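PDB 6A4V: 49 protein from Murid herpesvirus 4, which probably binds the host enzyme poly(ADP-ribose) polymerase 1 and thereby facilitates replication of the virus. Local coordinates for residues B[92-97]-B[122-127]; B[272-277]-B[309-314]. All coordinates share one frame; numbering follows the deposited sequence.

Contact 1: B[92-97]-B[122-127]; sequences HLRELI and LSLEAN
Leu124 and Arg94 meet where helix 89-104 lies beside the C-terminal end of helix 111-126, their CA atoms 6.0 Å apart. The two side chains run past each other in opposite directions, and Leu124 CD2 rests 3.8 Å from Arg94 CG, the apolar stem of the arginine serving as a hydrocarbon neighbour. The forked end of Leu124 also reaches Ile97 CG2, one turn further along, and this branched pair crosses at about a right angle; Leu135 of helix 131-146 packs on Leu124 as well. Beyond its stem the arginine bends at chi3 (-40°), which brings the guanidinium beside Asn127. There the amide lies flat over one guanidinium face, the planes 4° apart and Asn127 CG 3.9 Å from Arg94 CZ. Asn127 suits the place where the helix ends, since asparagine tolerates its positive phi (44°) better than most residues. At the guanidinium edge, in plane, a water accepts from Arg94 NE at 3.0 Å and donates to Leu124 O at 2.7 Å. No direct hydrogen bond joins the segments, so the amide stack and this single water carry the polar side and probably help fix the guanidinium's rotation at the helix end.

Contact 2: B[272-277]-B[309-314]; sequences TSVVWA and QIYIKC
Tyr311 reaches from the last turn of helix 295-312 to the first turn of helix 274-289, where Val274 and Val275 receive its ring. The contact with Val274 is CH-pi-like: as modelled, CG1 lies over one face of the Tyr311 ring, but closer than carbons can sit, so the detail is doubtful. The first torsion of Tyr311 (chi1 -162°) swings the ring away from its own backbone N and across to the valines; the CA atoms of Val275 and Tyr311, the nearest between the two segments, are 7.1 Å apart. A long aromatic side chain can span this gap from an exposed site, and its hydroxyl is compatible with the surface. Plain apolar packing adds the second valine, which crosses the tyrosine at about a right angle and sets CG2 against the CD1-CE1 side, 3.3 Å from Tyr311 CD1. Valine suits both positions because its compact, branched side chain offers methyl groups close to the backbone. Val275 also packs on Val261 of helix 238-262, and Val274 on Phe211 of the second subunit. No hydrogen bond joins the two segments. The arrangement is that of an antiparallel helical hairpin, its open end closed by this apolar contact at the protein surface.

Contact 1 and contact 2 lie on opposite sides of the chain's centre, with their own centres 54 Å apart and their nearest atoms about 35 Å apart, so neither touches the other. They follow in series along the chain, 92-97 with 122-127 closing before 272-277 with 309-314 begins, and both belong to the BRRF1-like part of the protein. Each joins neighbouring helices of a mainly helical protein, but contact 1 is partly buried whereas contact 2 lies at the surface. Both border the second subunit: His92 and Glu95 pack on its Arg288, while Trp276 O accepts a hydrogen bond from its Arg106. The two distant regions therefore both adjoin the dimer interface.

Contact 1: B[92-97]-B[122-127]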
loop_
_atom_site.group_PDB
_atom_site.type_symbol
_atom_site.label_atom_id
_atom_site.label_comp_id
_atom_site.label_asym_id
_atom_site.label_seq_id
_atom_site.Cartn_x
_atom_site.Cartn_y
_atom_site.Cartn_z
ATOM N N HIS B 92 15.557 8.442 -5.100
ATOM C CA HIS B 92 14.472 9.421 -4.996
ATOM C C HIS B 92 14.875 10.627 -4.127
ATOM O O HIS B 92 14.718 11.794 -4.516
ATOM C CB HIS B 92 13.260 8.790 -4.375
ATOM C CG HIS B 92 12.113 9.710 -4.344
ATOM N ND1 HIS B 92 11.380 9.983 -5.474
ATOM C CD2 HIS B 92 11.504 10.322 -3.309
ATOM C CE1 HIS B 92 10.458 10.858 -5.154
ATOM N NE2 HIS B 92 10.451 11.009 -3.801
ATOM N N LEU B 93 15.333 10.325 -2.923
ATOM C CA LEU B 93 15.740 11.347 -1.966
ATOM C C LEU B 93 16.865 12.185 -2.564
ATOM O O LEU B 93 16.827 13.406 -2.502
ATOM C CB LEU B 93 16.150 10.710 -0.645
ATOM C CG LEU B 93 14.991 10.345 0.262
ATOM C CD1 LEU B 93 15.427 9.304 1.245
ATOM C CD2 LEU B 93 14.477 11.561 1.002
ATOM N N ARG B 94 17.744 11.587 -3.330
ATOM C CA ARG B 94 18.777 12.458 -3.920
ATOM C C ARG B 94 18.130 13.447 -4.873
ATOM O O ARG B 94 18.337 14.675 -4.840
ATOM C CB ARG B 94 19.809 11.611 -4.640
ATOM C CG ARG B 94 20.909 11.090 -3.743
ATOM C CD ARG B 94 22.049 10.418 -4.523
ATOM N NE ARG B 94 21.594 9.607 -5.641
ATOM C CZ ARG B 94 21.365 8.309 -5.554
ATOM N NH1 ARG B 94 21.127 7.782 -4.370
ATOM N NH2 ARG B 94 21.301 7.555 -6.633
ATOM N N GLU B 95 17.366 12.873 -5.789
ATOM C CA GLU B 95 16.632 13.637 -6.793
ATOM C C GLU B 95 15.798 14.715 -6.090
ATOM O O GLU B 95 15.618 15.867 -6.617
ATOM C CB GLU B 95 15.861 12.663 -7.692
ATOM C CG GLU B 95 15.543 13.167 -9.084
ATOM C CD GLU B 95 16.702 13.552 -9.991
ATOM O OE1 GLU B 95 17.531 12.659 -10.338
ATOM O OE2 GLU B 95 16.764 14.747 -10.350
ATOM N N LEU B 96 15.331 14.467 -4.875
ATOM C CA LEU B 96 14.536 15.562 -4.231
ATOM C C LEU B 96 15.434 16.750 -3.848
ATOM O O LEU B 96 15.005 17.872 -3.847
ATOM C CB LEU B 96 13.825 15.003 -3.005
ATOM C CG LEU B 96 13.144 16.043 -2.122
ATOM C CD1 LEU B 96 12.137 15.360 -1.207
ATOM C CD2 LEU B 96 14.130 16.848 -1.290
ATOM N N ILE B 97 16.682 16.458 -3.477
ATOM C CA ILE B 97 17.544 17.421 -2.860
ATOM C C ILE B 97 18.073 18.298 -3.990
ATOM O O ILE B 97 17.984 19.552 -3.916
ATOM C CB ILE B 97 18.659 16.726 -2.029
ATOM C CG1 ILE B 97 18.211 16.466 -0.590
ATOM C CG2 ILE B 97 19.949 17.556 -2.043
ATOM C CD1 ILE B 97 19.056 15.469 0.201
ATOM N N LEU B 122 26.369 18.526 -8.380
ATOM C CA LEU B 122 27.232 17.547 -9.104
ATOM C C LEU B 122 27.508 16.324 -8.221
ATOM O O LEU B 122 27.731 15.219 -8.712
ATOM C CB LEU B 122 28.547 18.210 -9.509
ATOM C CG LEU B 122 28.482 19.107 -10.746
ATOM C CD1 LEU B 122 29.818 19.799 -10.993
ATOM C CD2 LEU B 122 28.053 18.322 -11.987
ATOM N N SER B 123 27.504 16.538 -6.903
ATOM C CA SER B 123 27.839 15.496 -5.974
ATOM C C SER B 123 26.693 14.482 -5.906
ATOM O O SER B 123 26.925 13.291 -5.998
ATOM C CB SER B 123 28.172 16.078 -4.634
ATOM O OG SER B 123 28.461 15.050 -3.695
ATOM N N LEU B 124 25.461 14.972 -5.777
ATOM C CA LEU B 124 24.273 14.085 -5.780
ATOM C C LEU B 124 24.181 13.329 -7.109
ATOM O O LEU B 124 23.681 12.167 -7.182
ATOM C CB LEU B 124 23.043 14.959 -5.587
ATOM C CG LEU B 124 22.928 15.589 -4.213
ATOM C CD1 LEU B 124 22.367 17.004 -4.269
ATOM C CD2 LEU B 124 22.047 14.733 -3.330
ATOM N N GLU B 125 24.618 13.976 -8.191
ATOM C CA GLU B 125 24.586 13.273 -9.503
ATOM C C GLU B 125 25.623 12.147 -9.522
ATOM O O GLU B 125 25.330 11.027 -10.018
ATOM C CB GLU B 125 24.760 14.237 -10.665
ATOM C CG GLU B 125 23.441 14.797 -11.152
ATOM C CD GLU B 125 23.603 16.145 -11.825
ATOM O OE1 GLU B 125 24.687 16.361 -12.437
ATOM O OE2 GLU B 125 22.676 16.979 -11.697
ATOM N N ALA B 126 26.798 12.382 -8.927
ATOM C CA ALA B 126 27.843 11.368 -9.021
ATOM C C ALA B 126 27.610 10.259 -8.007
ATOM O O ALA B 126 28.198 9.174 -8.143
ATOM C CB ALA B 126 29.196 11.962 -8.824
ATOM N N ASN B 127 26.844 10.577 -6.954
ATOM C CA ASN B 127 26.578 9.641 -5.849
ATOM C C ASN B 127 27.860 8.909 -5.421
ATOM O O ASN B 127 27.923 7.682 -5.412
ATOM C CB ASN B 127 25.522 8.618 -6.242
ATOM C CG ASN B 127 25.173 7.663 -5.132
ATOM O OD1 ASN B 127 25.041 8.037 -3.971
ATOM N ND2 ASN B 127 24.960 6.423 -5.499
HETATM O O HOH W 1 22.373 10.216 -8.502
#

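Contact 2: B[272-277]-B[309-314]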
loop_
_atom_site.group_PDB
_atom_site.type_symbol
_atom_site.label_atom_id
_atom_site.label_comp_id
_atom_site.label_asym_id
_atom_site.label_seq_id
_atom_site.Cartn_x
_atom_site.Cartn_y
_atom_site.Cartn_z
ATOM N N THR B 272 -16.449 -30.300 10.862
ATOM C CA THR B 272 -17.409 -29.194 10.638
ATOM C C THR B 272 -17.260 -28.114 11.734
ATOM O O THR B 272 -18.106 -27.220 11.830
ATOM C CB THR B 272 -18.858 -29.701 10.501
ATOM O OG1 THR B 272 -19.332 -30.169 11.763
ATOM C CG2 THR B 272 -19.026 -30.806 9.478
ATOM N N SER B 273 -16.190 -28.191 12.545
ATOM C CA SER B 273 -15.761 -27.102 13.442
ATOM C C SER B 273 -15.018 -26.042 12.620
ATOM O O SER B 273 -13.892 -26.271 12.164
ATOM C CB SER B 273 -14.897 -27.630 14.566
ATOM O OG SER B 273 -14.486 -26.585 15.437
ATOM N N VAL B 274 -15.650 -24.880 12.432
ATOM C CA VAL B 274 -15.110 -23.832 11.541
ATOM C C VAL B 274 -13.824 -23.215 12.139
ATOM O O VAL B 274 -13.035 -22.614 11.392
ATOM C CB VAL B 274 -16.178 -22.767 11.202
ATOM C CG1 VAL B 274 -16.489 -21.872 12.384
ATOM C CG2 VAL B 274 -15.814 -21.915 9.990
ATOM N N VAL B 275 -13.613 -23.351 13.458
ATOM C CA VAL B 275 -12.342 -22.971 14.094
ATOM C C VAL B 275 -11.217 -23.824 13.495
ATOM O O VAL B 275 -10.280 -23.298 12.887
ATOM C CB VAL B 275 -12.369 -23.126 15.626
ATOM C CG1 VAL B 275 -11.006 -22.849 16.246
ATOM C CG2 VAL B 275 -13.419 -22.238 16.260
ATOM N N TRP B 276 -11.334 -25.143 13.662
ATOM C CA TRP B 276 -10.320 -26.109 13.214
ATOM C C TRP B 276 -9.982 -25.911 11.730
ATOM O O TRP B 276 -8.834 -26.156 11.322
ATOM C CB TRP B 276 -10.779 -27.539 13.521
ATOM C CG TRP B 276 -10.712 -27.845 14.988
ATOM C CD1 TRP B 276 -11.743 -28.068 15.862
ATOM C CD2 TRP B 276 -9.508 -27.895 15.765
ATOM N NE1 TRP B 276 -11.258 -28.280 17.125
ATOM C CE2 TRP B 276 -9.889 -28.180 17.095
ATOM C CE3 TRP B 276 -8.152 -27.732 15.456
ATOM C CZ2 TRP B 276 -8.947 -28.308 18.115
ATOM C CZ3 TRP B 276 -7.224 -27.861 16.463
ATOM C CH2 TRP B 276 -7.621 -28.146 17.772
ATOM N N ALA B 277 -10.975 -25.431 10.967
ATOM C CA ALA B 277 -10.912 -25.191 9.521
ATOM C C ALA B 277 -10.156 -23.906 9.157
ATOM O O ALA B 277 -9.331 -23.886 8.224
ATOM C CB ALA B 277 -12.322 -25.120 8.985
ATOM N N GLN B 309 -11.733 -14.493 15.037
ATOM C CA GLN B 309 -12.327 -13.613 16.016
ATOM C C GLN B 309 -13.855 -13.711 15.950
ATOM O O GLN B 309 -14.528 -13.761 16.969
ATOM C CB GLN B 309 -11.898 -12.153 15.800
ATOM C CG GLN B 309 -10.653 -11.767 16.594
ATOM C CD GLN B 309 -10.067 -10.402 16.303
ATOM O OE1 GLN B 309 -9.123 -9.968 16.965
ATOM N NE2 GLN B 309 -10.606 -9.708 15.308
ATOM N N ILE B 310 -14.420 -13.661 14.749
ATOM C CA ILE B 310 -15.835 -13.543 14.707
ATOM C C ILE B 310 -16.397 -14.829 15.310
ATOM O O ILE B 310 -17.201 -14.759 16.205
ATOM C CB ILE B 310 -16.361 -13.214 13.296
ATOM C CG1 ILE B 310 -16.130 -11.741 12.936
ATOM C CG2 ILE B 310 -17.830 -13.606 13.134
ATOM C CD1 ILE B 310 -16.352 -10.757 14.073
ATOM N N TYR B 311 -15.890 -15.988 14.884
ATOM C CA TYR B 311 -16.408 -17.239 15.402
ATOM C C TYR B 311 -16.196 -17.366 16.924
ATOM O O TYR B 311 -17.182 -17.585 17.638
ATOM C CB TYR B 311 -15.824 -18.444 14.667
ATOM C CG TYR B 311 -16.650 -19.688 14.876
ATOM C CD1 TYR B 311 -16.235 -20.688 15.742
ATOM C CD2 TYR B 311 -17.886 -19.839 14.257
ATOM C CE1 TYR B 311 -16.998 -21.830 15.949
ATOM C CE2 TYR B 311 -18.666 -20.968 14.458
ATOM C CZ TYR B 311 -18.216 -21.970 15.303
ATOM O OH TYR B 311 -18.960 -23.095 15.486
ATOM N N ILE B 312 -14.950 -17.245 17.426
ATOM C CA ILE B 312 -14.632 -17.557 18.868
ATOM C C ILE B 312 -15.532 -16.732 19.808
ATOM O O ILE B 312 -15.940 -17.255 20.853
ATOM C CB ILE B 312 -13.143 -17.388 19.262
ATOM C CG1 ILE B 312 -12.677 -15.932 19.155
ATOM C CG2 ILE B 312 -12.230 -18.364 18.519
ATOM C CD1 ILE B 312 -12.608 -15.185 20.484
ATOM N N LYS B 313 -15.845 -15.476 19.443
ATOM C CA LYS B 313 -16.811 -14.647 20.197
ATOM C C LYS B 313 -18.224 -15.241 20.047
ATOM O O LYS B 313 -19.090 -14.650 19.393
ATOM C CB LYS B 313 -16.742 -13.168 19.782
ATOM C CG LYS B 313 -16.108 -12.238 20.813
ATOM C CD LYS B 313 -16.783 -12.279 22.185
ATOM C CE LYS B 313 -16.118 -11.404 23.231
ATOM N NZ LYS B 313 -16.624 -10.012 23.177
ATOM N N CYS B 314 -18.429 -16.405 20.696
ATOM C CA CYS B 314 -19.691 -17.185 20.759
ATOM C C CYS B 314 -19.397 -18.587 21.306
ATOM O O CYS B 314 -18.759 -18.725 22.350
ATOM C CB CYS B 314 -20.383 -17.292 19.404
ATOM S SG CYS B 314 -21.489 -15.898 19.059
#